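Local coordinates for protein glycosyl transferase (Staphylococcus aureus, PDB 5TZJ) that belongs to the family 2 glycosyl transferases and holds uridine-diphosphate-N-acetylglucosamine in a pocket of its N-terminal region, at residues V77-A82 / L161-D166; K121-R126 / Y200-K205; W274-G279 / R305-D310. One frame throughout, in Å; residues are numbered along the deposited sequence.

Overall arrangement
Contacts 1 and 2 belong to the glycosyl transferase part of the chain, and contact 3 to the helical linker that follows it. The segments of the first two alternate along the sequence, 77-82, 121-126, 161-166 and then 200-205, so the two contacts cross in sequence although they do not touch; their centres are 27 Å apart and their nearest atoms about 14 Å. Contact 1 joins two helices beside the mixed sheet, whereas contact 2 is a parallel strand pairing within that sheet and reaches the bound uridine-diphosphate-N-acetylglucosamine (UD1). Contact 3 comes later, its centre 36 Å from each of the others, opposite contact 2 across the chain's centre. Contacts 1 and 2 thus tie together the glycosyl transferase fold, and contact 3 the linker helices.

Contact 1: V77-A82 / L161-D166; sequences VALKQA and LLKDND
The ammonium nitrogen of Lys163 reaches into the C-terminal end of helix 72-81 and finds three backbone carbonyls there. The shortest bond runs from Lys163 NZ to Leu79 O, 2.8 Å, with the nitrogen tilted 19° from the carbonyl plane. Two weak bonds add to it, from Lys163 NZ to Ala82 O at 3.1 Å and to Lys80 O at 3.5 Å. Leu79 O is shared, since Ala82 N also donates to it as the last turn of the helix closes (3.2 Å from Ala82 N to Leu79 O). Lysine suits this place because carbonyls gather at a helix C-terminus, where the helix dipole would probably also favour a positive charge. Its length matters too: with CG anti to the carbonyl carbon (chi1 -69°) and the chain extended beyond it, NZ is carried across to the other helix.

Beside this polar bridge the packing is apolar. Leu162 CD1 sits against both methyls of Leu79, 4.0 Å from Leu79 CD1 and from Leu79 CD2, and the two side chains cross at about a right angle. Both leucines are buried; Phe181 of helix 177-188 lies against Leu162, and Tyr168 touches Leu79. Branched aliphatic ends are apt here, filling the interface without needing polar partners.

On the other helix, Asn165 ND2 binds Leu161 O at 2.8 Å, in the carbonyl plane and on a lone pair. Helix 159-164 then ends in a Schellman motif whose C-prime residue, Asp166, has positive phi. Helix 72-81 packs through Ala78 on strands 3-9 and 33-39, so the contact fastens a second helix to a helix flanking the parallel strands of the Rossmann-like GT-A fold.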
loop_
_atom_site.group_PDB
_atom_site.type_symbol
_atom_site.label_atom_id
_atom_site.label_comp_id
_atom_site.label_asym_id
_atom_site.label_seq_id
_atom_site.Cartn_x
_atom_site.Cartn_y
_atom_site.Cartn_z
ATOM N N VAL A 77 17.561 3.789 2.126
ATOM C CA VAL A 77 19.017 3.654 2.010
ATOM C C VAL A 77 19.367 2.821 0.796
ATOM O O VAL A 77 20.265 3.177 0.009
ATOM C CB VAL A 77 19.588 3.029 3.300
ATOM C CG1 VAL A 77 21.110 2.762 3.167
ATOM C CG2 VAL A 77 19.200 3.871 4.517
ATOM N N ALA A 78 18.622 1.723 0.588
ATOM C CA ALA A 78 18.876 0.862 -0.562
ATOM C C ALA A 78 18.563 1.580 -1.864
ATOM O O ALA A 78 19.273 1.399 -2.866
ATOM C CB ALA A 78 18.031 -0.416 -0.478
ATOM N N LEU A 79 17.457 2.337 -1.895
ATOM C CA LEU A 79 17.072 2.999 -3.140
ATOM C C LEU A 79 18.158 3.973 -3.600
ATOM O O LEU A 79 18.493 4.029 -4.799
ATOM C CB LEU A 79 15.717 3.699 -2.951
ATOM C CG LEU A 79 15.075 4.365 -4.178
ATOM C CD1 LEU A 79 15.016 3.404 -5.364
ATOM C CD2 LEU A 79 13.660 4.920 -3.804
ATOM N N LYS A 80 18.779 4.683 -2.650
ATOM C CA LYS A 80 19.879 5.583 -2.997
ATOM C C LYS A 80 21.078 4.826 -3.573
ATOM O O LYS A 80 21.703 5.301 -4.526
ATOM C CB LYS A 80 20.284 6.405 -1.775
ATOM C CG LYS A 80 19.436 7.667 -1.608
ATOM C CD LYS A 80 18.955 7.871 -0.172
ATOM C CE LYS A 80 17.961 9.047 -0.079
ATOM N NZ LYS A 80 16.985 8.944 1.061
ATOM N N GLN A 81 21.412 3.648 -3.017
ATOM C CA GLN A 81 22.538 2.847 -3.514
ATOM C C GLN A 81 22.240 2.194 -4.848
ATOM O O GLN A 81 23.167 1.842 -5.580
ATOM C CB GLN A 81 22.914 1.744 -2.512
ATOM C CG GLN A 81 23.441 2.236 -1.153
ATOM C CD GLN A 81 23.443 1.149 -0.063
ATOM O OE1 GLN A 81 22.900 0.065 -0.248
ATOM N NE2 GLN A 81 24.055 1.459 1.086
ATOM N N ALA A 82 20.965 2.027 -5.173
ATOM C CA ALA A 82 20.545 1.238 -6.322
ATOM C C ALA A 82 20.998 1.857 -7.638
ATOM O O ALA A 82 20.801 3.053 -7.882
ATOM C CB ALA A 82 19.022 1.103 -6.296
ATOM N N LEU A 161 11.871 7.272 -12.159
ATOM C CA LEU A 161 10.569 7.800 -11.747
ATOM C C LEU A 161 10.589 8.150 -10.278
ATOM O O LEU A 161 10.096 9.208 -9.870
ATOM C CB LEU A 161 9.445 6.803 -12.028
ATOM C CG LEU A 161 8.117 7.181 -11.359
ATOM C CD1 LEU A 161 7.333 8.203 -12.207
ATOM C CD2 LEU A 161 7.323 5.935 -11.135
ATOM N N LEU A 162 11.177 7.275 -9.472
ATOM C CA LEU A 162 11.272 7.510 -8.038
ATOM C C LEU A 162 12.216 8.664 -7.738
ATOM O O LEU A 162 11.878 9.583 -6.982
ATOM C CB LEU A 162 11.729 6.215 -7.340
ATOM C CG LEU A 162 10.778 4.999 -7.535
ATOM C CD1 LEU A 162 11.294 3.742 -6.774
ATOM C CD2 LEU A 162 9.298 5.338 -7.102
ATOM N N LYS A 163 13.389 8.653 -8.345
ATOM C CA LYS A 163 14.402 9.611 -7.917
ATOM C C LYS A 163 14.141 11.001 -8.489
ATOM O O LYS A 163 14.304 11.994 -7.772
ATOM C CB LYS A 163 15.806 9.102 -8.279
ATOM C CG LYS A 163 16.192 7.889 -7.441
ATOM C CD LYS A 163 17.662 7.460 -7.641
ATOM C CE LYS A 163 17.987 6.315 -6.686
ATOM N NZ LYS A 163 19.286 5.632 -6.973
ATOM N N ASP A 164 13.682 11.096 -9.753
ATOM C CA ASP A 164 13.441 12.410 -10.355
ATOM C C ASP A 164 12.331 13.151 -9.638
ATOM O O ASP A 164 12.332 14.381 -9.624
ATOM C CB ASP A 164 13.088 12.294 -11.836
ATOM C CG ASP A 164 14.233 11.748 -12.665
ATOM O OD1 ASP A 164 15.363 11.642 -12.132
ATOM O OD2 ASP A 164 14.006 11.437 -13.856
ATOM N N ASN A 165 11.383 12.425 -9.046
ATOM C CA ASN A 165 10.252 13.029 -8.341
ATOM C C ASN A 165 10.386 12.955 -6.837
ATOM O O ASN A 165 9.408 13.222 -6.129
ATOM C CB ASN A 165 8.952 12.363 -8.768
ATOM C CG ASN A 165 8.688 12.569 -10.219
ATOM O OD1 ASN A 165 8.368 13.689 -10.636
ATOM N ND2 ASN A 165 8.928 11.526 -11.026
ATOM N N ASP A 166 11.561 12.570 -6.334
ATOM C CA ASP A 166 11.832 12.551 -4.894
ATOM C C ASP A 166 10.814 11.690 -4.137
ATOM O O ASP A 166 10.189 12.135 -3.173
ATOM C CB ASP A 166 11.853 13.976 -4.343
ATOM C CG ASP A 166 12.445 14.053 -2.955
ATOM O OD1 ASP A 166 13.555 13.512 -2.751
ATOM O OD2 ASP A 166 11.798 14.651 -2.068
#

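Contact 2: K121-R126 / Y200-K205; sequences KGVNGR and YYYATK. With UD1 (uridine-diphosphate-N-acetylglucosamine), chain C.
The guanidinium of Arg126 turns an edge to the bound uridine-diphosphate-N-acetylglucosamine (UD1), with O1B near its plane and C8' in it, while Lys205 CD, Ala203 CB and Thr204 O approach obliquely. The ring of Tyr202 has Val123 CG2 at its edge; the CB and CG of Lys121 lie against its CD2, and the ring of Tyr95 meets it with the planes about 15° apart.

NH1 of Arg126 serves two acceptors: UD1 O1B, a phosphate oxygen, at 3.1 Å and 159°, and Thr204 O at 3.3 Å, nearly along the C=O axis. The carbonyl thus helps hold the guanidinium at the phosphate. Bent at chi2 (99°), the arginine chain crosses that of Lys205 at about a right angle, their CD atoms 3.4 Å apart. A long cationic side chain suits a place beside a phosphate; elsewhere the ligand is also hydrogen-bonded to Asp91, Ser212 and His210.

Behind this lies a parallel pairing of strands 115-122 and 201-203 in the mixed sheet of the GT-A fold. Lys121 N binds Tyr201 O at 2.8 Å. Ala203 N returns to Lys121 O at 3.0 Å, and Val123 N donates to Ala203 O.

Past the strand, a beta-turn closes with Arg126 N on Val123 O. A beta carbon on Gly122 would run into Arg126 O, and one on Gly125 would be pressed against Asn124 O. Asparagine tolerates positive phi, and Asn124 there sends ND2 to Lys205 O at 2.9 Å.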
loop_
_atom_site.group_PDB
_atom_site.type_symbol
_atom_site.label_atom_id
_atom_site.label_comp_id
_atom_site.label_asym_id
_atom_site.label_seq_id
_atom_site.Cartn_x
_atom_site.Cartn_y
_atom_site.Cartn_z
ATOM N N LYS A 121 0.992 -14.267 -5.218
ATOM C CA LYS A 121 0.366 -15.480 -4.718
ATOM C C LYS A 121 0.576 -15.567 -3.214
ATOM O O LYS A 121 1.700 -15.367 -2.731
ATOM C CB LYS A 121 0.943 -16.714 -5.402
ATOM C CG LYS A 121 0.616 -18.027 -4.702
ATOM C CD LYS A 121 -0.882 -18.275 -4.647
ATOM C CE LYS A 121 -1.172 -19.671 -4.114
ATOM N NZ LYS A 121 -0.354 -20.664 -4.831
ATOM N N GLY A 122 -0.505 -15.845 -2.481
ATOM C CA GLY A 122 -0.382 -16.103 -1.054
ATOM C C GLY A 122 0.217 -17.477 -0.790
ATOM O O GLY A 122 -0.026 -18.439 -1.523
ATOM N N VAL A 123 1.024 -17.567 0.264
ATOM C CA VAL A 123 1.608 -18.841 0.684
ATOM C C VAL A 123 1.241 -19.078 2.141
ATOM O O VAL A 123 1.223 -18.136 2.945
ATOM C CB VAL A 123 3.136 -18.888 0.491
ATOM C CG1 VAL A 123 3.663 -20.259 0.861
ATOM C CG2 VAL A 123 3.497 -18.564 -0.940
ATOM N N ASN A 124 0.987 -20.351 2.471
ATOM C CA ASN A 124 0.333 -20.837 3.687
ATOM C C ASN A 124 -0.542 -19.793 4.388
ATOM O O ASN A 124 -0.240 -19.341 5.497
ATOM C CB ASN A 124 1.376 -21.444 4.644
ATOM C CG ASN A 124 2.343 -20.418 5.213
ATOM O OD1 ASN A 124 3.100 -19.784 4.479
ATOM N ND2 ASN A 124 2.345 -20.279 6.538
ATOM N N GLY A 125 -1.655 -19.427 3.759
ATOM C CA GLY A 125 -2.701 -18.675 4.410
ATOM C C GLY A 125 -2.672 -17.181 4.166
ATOM O O GLY A 125 -3.704 -16.525 4.340
ATOM N N ARG A 126 -1.525 -16.624 3.781
ATOM C CA ARG A 126 -1.438 -15.189 3.546
ATOM C C ARG A 126 -2.447 -14.745 2.489
ATOM O O ARG A 126 -2.568 -15.357 1.422
ATOM C CB ARG A 126 -0.028 -14.813 3.115
ATOM C CG ARG A 126 0.096 -13.376 2.681
ATOM C CD ARG A 126 0.648 -12.531 3.797
ATOM N NE ARG A 126 0.803 -11.134 3.411
ATOM C CZ ARG A 126 1.786 -10.349 3.839
ATOM N NH1 ARG A 126 2.715 -10.823 4.661
ATOM N NH2 ARG A 126 1.845 -9.085 3.441
ATOM N N TYR A 200 4.152 -14.411 -9.785
ATOM C CA TYR A 200 5.519 -13.880 -9.698
ATOM C C TYR A 200 5.972 -13.602 -8.271
ATOM O O TYR A 200 7.066 -14.024 -7.877
ATOM C CB TYR A 200 5.653 -12.601 -10.545
ATOM C CG TYR A 200 5.515 -12.883 -12.032
ATOM C CD1 TYR A 200 6.569 -13.448 -12.759
ATOM C CD2 TYR A 200 4.324 -12.629 -12.695
ATOM C CE1 TYR A 200 6.440 -13.727 -14.129
ATOM C CE2 TYR A 200 4.175 -12.923 -14.050
ATOM C CZ TYR A 200 5.234 -13.456 -14.767
ATOM O OH TYR A 200 5.084 -13.712 -16.112
ATOM N N TYR A 201 5.164 -12.892 -7.490
ATOM C CA TYR A 201 5.541 -12.499 -6.141
ATOM C C TYR A 201 4.830 -13.419 -5.137
ATOM O O TYR A 201 3.602 -13.352 -4.967
ATOM C CB TYR A 201 5.218 -11.015 -5.913
ATOM C CG TYR A 201 5.836 -10.505 -4.633
ATOM C CD1 TYR A 201 5.237 -10.757 -3.413
ATOM C CD2 TYR A 201 7.053 -9.815 -4.638
ATOM C CE1 TYR A 201 5.834 -10.360 -2.233
ATOM C CE2 TYR A 201 7.627 -9.387 -3.467
ATOM C CZ TYR A 201 7.019 -9.669 -2.266
ATOM O OH TYR A 201 7.600 -9.261 -1.081
ATOM N N TYR A 202 5.601 -14.252 -4.444
ATOM C CA TYR A 202 5.058 -15.103 -3.387
ATOM C C TYR A 202 5.184 -14.419 -2.029
ATOM O O TYR A 202 6.299 -14.134 -1.555
ATOM C CB TYR A 202 5.760 -16.463 -3.369
ATOM C CG TYR A 202 5.622 -17.194 -4.665
ATOM C CD1 TYR A 202 6.568 -17.040 -5.668
ATOM C CD2 TYR A 202 4.544 -18.021 -4.901
ATOM C CE1 TYR A 202 6.458 -17.709 -6.874
ATOM C CE2 TYR A 202 4.421 -18.709 -6.109
ATOM C CZ TYR A 202 5.380 -18.538 -7.091
ATOM O OH TYR A 202 5.273 -19.199 -8.285
ATOM N N ALA A 203 4.049 -14.182 -1.392
ATOM C CA ALA A 203 3.992 -13.534 -0.091
ATOM C C ALA A 203 3.616 -14.589 0.950
ATOM O O ALA A 203 2.579 -15.253 0.828
ATOM C CB ALA A 203 3.002 -12.368 -0.121
ATOM N N THR A 204 4.486 -14.773 1.940
ATOM C CA THR A 204 4.319 -15.791 2.961
ATOM C C THR A 204 3.623 -15.229 4.200
ATOM O O THR A 204 3.452 -14.020 4.364
ATOM C CB THR A 204 5.676 -16.365 3.357
ATOM O OG1 THR A 204 6.561 -15.281 3.709
ATOM C CG2 THR A 204 6.272 -17.178 2.213
ATOM N N LYS A 205 3.228 -16.139 5.090
ATOM C CA LYS A 205 2.880 -15.791 6.467
ATOM C C LYS A 205 3.683 -16.694 7.402
ATOM O O LYS A 205 3.245 -17.795 7.755
ATOM C CB LYS A 205 1.384 -15.900 6.726
ATOM C CG LYS A 205 0.880 -14.722 7.555
ATOM C CD LYS A 205 1.435 -13.382 6.993
ATOM C CE LYS A 205 1.082 -12.180 7.860
ATOM N NZ LYS A 205 -0.363 -12.133 8.206
HETATM C "C1'" UD1 C . 3.416 -5.963 4.569
HETATM C "C2'" UD1 C . 3.859 -5.453 3.204
HETATM C "C3'" UD1 C . 5.214 -4.857 3.392
HETATM C "C4'" UD1 C . 5.014 -3.591 4.149
HETATM C "C5'" UD1 C . 4.618 -3.966 5.578
HETATM C "C6'" UD1 C . 4.362 -2.736 6.399
HETATM C "C7'" UD1 C . 2.674 -6.787 1.438
HETATM C "C8'" UD1 C . 1.440 -5.937 1.684
HETATM N "N2'" UD1 C . 3.872 -6.559 2.206
HETATM O "O1'" UD1 C . 4.284 -6.983 4.902
HETATM O "O3'" UD1 C . 5.918 -4.667 2.132
HETATM O "O4'" UD1 C . 6.200 -2.821 4.126
HETATM O "O5'" UD1 C . 3.398 -4.821 5.564
HETATM O "O6'" UD1 C . 3.605 -1.816 5.651
HETATM O "O7'" UD1 C . 2.668 -7.654 0.640
HETATM N N1 UD1 C . 11.706 -4.746 8.319
HETATM C C2 UD1 C . 12.817 -3.775 8.525
HETATM N N3 UD1 C . 12.955 -3.041 9.823
HETATM C C4 UD1 C . 11.973 -3.286 10.874
HETATM C C5 UD1 C . 10.841 -4.245 10.651
HETATM C C6 UD1 C . 10.719 -4.967 9.362
HETATM O O2 UD1 C . 13.592 -3.593 7.665
HETATM O O4 UD1 C . 12.082 -2.706 11.904
HETATM C C1B UD1 C . 11.578 -5.387 7.034
HETATM C C2B UD1 C . 11.272 -6.983 7.097
HETATM O "O2'" UD1 C . 12.547 -7.710 7.300
HETATM C C3B UD1 C . 10.658 -7.240 5.942
HETATM C C4B UD1 C . 9.908 -5.947 5.563
HETATM O O4B UD1 C . 10.528 -4.835 6.429
HETATM O O3B UD1 C . 11.646 -7.473 4.829
HETATM C C5B UD1 C . 8.508 -5.965 5.834
HETATM O O5B UD1 C . 8.295 -6.199 7.199
HETATM P PA UD1 C . 7.252 -7.420 7.578
HETATM O O1A UD1 C . 7.354 -7.753 9.044
HETATM O O2A UD1 C . 7.536 -8.630 6.706
HETATM O O3A UD1 C . 5.761 -6.789 7.179
HETATM P PB UD1 C . 4.493 -7.553 6.441
HETATM O O1B UD1 C . 4.650 -9.054 6.347
HETATM O O2B UD1 C . 3.371 -7.221 7.412
#

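Contact 3: W274-G279 / R305-D310; sequences WINALG and RAKDID
Apolar contact comes chiefly from Ile275 and Ile309, whose side chains cross at a slant. CG2 of Ile275 lies 3.9 Å from Ile309 CB, and Ile275 CD1 meets Ile309 CD1 at 4.1 Å. In Ile275, CG1 stands opposite the backbone N (chi1 -160°), which lays it against the backbone of Lys307, 3.9 Å from Lys307 CA. Beta-branched, purely aliphatic chains suit this partly buried seam.

Lys307 contributes a second kind of contact, aliphatic chain against helix backbone. Fully extended, it lies across helix 271-282, over the turn from Ile275 to Gly279, with CG 3.8 Å from Ile275 O and CE 3.5 Å from Asn276 O. It passes close over Gly279, where a beta carbon would collide with its CG, so a residue without a side chain gives it passage. Asn276 lies across it at about a right angle, OD1 being 3.7 Å from Lys307 CD.

No hydrogen bond joins the segments; the polar ends of Lys307 and Asp308 find partners in residues just beyond them. Lys307 NZ forms a salt bridge with Asp280, and Asp308 is the N-cap of helix 309-321, its OD2 also binding Asn311.

Lys307, at positive phi, ends helix 298-305 in a Schellman motif, and the chain turns at once into helix 309-321. Helix 271-282 packs against this junction, with Phe262 of helix 262-265 touching both isoleucines and Tyr222 of helix 218-233 touching Ala277 and Leu278.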
loop_
_atom_site.group_PDB
_atom_site.type_symbol
_atom_site.label_atom_id
_atom_site.label_comp_id
_atom_site.label_asym_id
_atom_site.label_seq_id
_atom_site.Cartn_x
_atom_site.Cartn_y
_atom_site.Cartn_z
ATOM N N TRP A 274 -9.137 8.456 17.958
ATOM C CA TRP A 274 -9.373 8.009 16.581
ATOM C C TRP A 274 -10.120 9.074 15.765
ATOM O O TRP A 274 -9.749 9.359 14.623
ATOM C CB TRP A 274 -10.146 6.673 16.571
ATOM C CG TRP A 274 -9.284 5.494 16.905
ATOM C CD1 TRP A 274 -8.706 5.216 18.122
ATOM C CD2 TRP A 274 -8.819 4.481 15.996
ATOM N NE1 TRP A 274 -7.944 4.064 18.032
ATOM C CE2 TRP A 274 -8.000 3.597 16.742
ATOM C CE3 TRP A 274 -9.035 4.225 14.620
ATOM C CZ2 TRP A 274 -7.389 2.465 16.169
ATOM C CZ3 TRP A 274 -8.454 3.070 14.044
ATOM C CH2 TRP A 274 -7.634 2.213 14.829
ATOM N N ILE A 275 -11.213 9.649 16.313
ATOM C CA ILE A 275 -11.982 10.569 15.472
ATOM C C ILE A 275 -11.227 11.880 15.274
ATOM O O ILE A 275 -11.328 12.523 14.216
ATOM C CB ILE A 275 -13.409 10.798 16.045
ATOM C CG1 ILE A 275 -14.399 11.332 14.978
ATOM C CG2 ILE A 275 -13.422 11.797 17.233
ATOM C CD1 ILE A 275 -15.023 10.229 14.034
ATOM N N ASN A 276 -10.416 12.298 16.254
ATOM C CA ASN A 276 -9.615 13.482 16.022
ATOM C C ASN A 276 -8.584 13.229 14.903
ATOM O O ASN A 276 -8.407 14.064 14.009
ATOM C CB ASN A 276 -8.983 13.927 17.342
ATOM C CG ASN A 276 -10.042 14.481 18.323
ATOM O OD1 ASN A 276 -11.081 15.026 17.908
ATOM N ND2 ASN A 276 -9.792 14.330 19.624
ATOM N N ALA A 277 -7.921 12.085 14.909
ATOM C CA ALA A 277 -6.934 11.827 13.848
ATOM C C ALA A 277 -7.612 11.586 12.494
ATOM O O ALA A 277 -7.205 12.153 11.468
ATOM C CB ALA A 277 -6.059 10.630 14.196
ATOM N N LEU A 278 -8.645 10.729 12.468
ATOM C CA LEU A 278 -9.383 10.550 11.220
ATOM C C LEU A 278 -9.945 11.872 10.713
ATOM O O LEU A 278 -9.916 12.154 9.511
ATOM C CB LEU A 278 -10.501 9.520 11.419
ATOM C CG LEU A 278 -11.493 9.340 10.250
ATOM C CD1 LEU A 278 -10.745 8.619 9.117
ATOM C CD2 LEU A 278 -12.620 8.453 10.797
ATOM N N GLY A 279 -10.499 12.703 11.597
ATOM C CA GLY A 279 -11.043 13.955 11.101
ATOM C C GLY A 279 -9.966 14.856 10.484
ATOM O O GLY A 279 -10.234 15.601 9.534
ATOM N N ARG A 305 -15.519 14.552 9.404
ATOM C CA ARG A 305 -15.112 15.927 9.176
ATOM C C ARG A 305 -15.539 16.834 10.337
ATOM O O ARG A 305 -14.792 17.755 10.723
ATOM C CB ARG A 305 -15.687 16.411 7.845
ATOM C CG ARG A 305 -14.946 17.629 7.255
ATOM C CD ARG A 305 -15.393 17.890 5.830
ATOM N NE ARG A 305 -14.792 17.048 4.775
ATOM C CZ ARG A 305 -15.522 16.174 4.074
ATOM N NH1 ARG A 305 -14.998 15.447 3.098
ATOM N NH2 ARG A 305 -16.783 15.995 4.410
ATOM N N ALA A 306 -16.727 16.585 10.920
ATOM C CA ALA A 306 -17.135 17.315 12.141
ATOM C C ALA A 306 -16.504 16.784 13.440
ATOM O O ALA A 306 -16.867 17.261 14.526
ATOM C CB ALA A 306 -18.652 17.265 12.292
ATOM N N LYS A 307 -15.634 15.774 13.374
ATOM C CA LYS A 307 -15.071 15.135 14.585
ATOM C C LYS A 307 -16.151 14.799 15.618
ATOM O O LYS A 307 -16.083 15.155 16.801
ATOM C CB LYS A 307 -13.959 16.011 15.178
ATOM C CG LYS A 307 -12.792 16.060 14.228
ATOM C CD LYS A 307 -11.639 16.971 14.773
ATOM C CE LYS A 307 -10.445 16.931 13.839
ATOM N NZ LYS A 307 -9.267 17.828 14.303
ATOM N N ASP A 308 -17.196 14.131 15.142
ATOM C CA ASP A 308 -18.392 13.868 15.936
ATOM C C ASP A 308 -18.490 12.347 16.143
ATOM O O ASP A 308 -19.183 11.658 15.391
ATOM C CB ASP A 308 -19.633 14.432 15.193
ATOM C CG ASP A 308 -20.955 14.196 15.937
ATOM O OD1 ASP A 308 -21.009 13.485 16.975
ATOM O OD2 ASP A 308 -21.964 14.750 15.454
ATOM N N ILE A 309 -17.833 11.834 17.196
ATOM C CA ILE A 309 -17.756 10.376 17.361
ATOM C C ILE A 309 -19.128 9.769 17.702
ATOM O O ILE A 309 -19.453 8.644 17.295
ATOM C CB ILE A 309 -16.706 10.025 18.420
ATOM C CG1 ILE A 309 -16.535 8.498 18.480
ATOM C CG2 ILE A 309 -17.106 10.622 19.779
ATOM C CD1 ILE A 309 -15.868 7.879 17.227
ATOM N N ASP A 310 -19.945 10.486 18.463
ATOM C CA ASP A 310 -21.219 9.931 18.862
ATOM C C ASP A 310 -22.092 9.640 17.641
ATOM O O ASP A 310 -22.659 8.551 17.534
ATOM C CB ASP A 310 -21.918 10.894 19.812
ATOM C CG ASP A 310 -21.336 10.841 21.226
ATOM O OD1 ASP A 310 -20.542 9.921 21.547
ATOM O OD2 ASP A 310 -21.684 11.729 22.013
#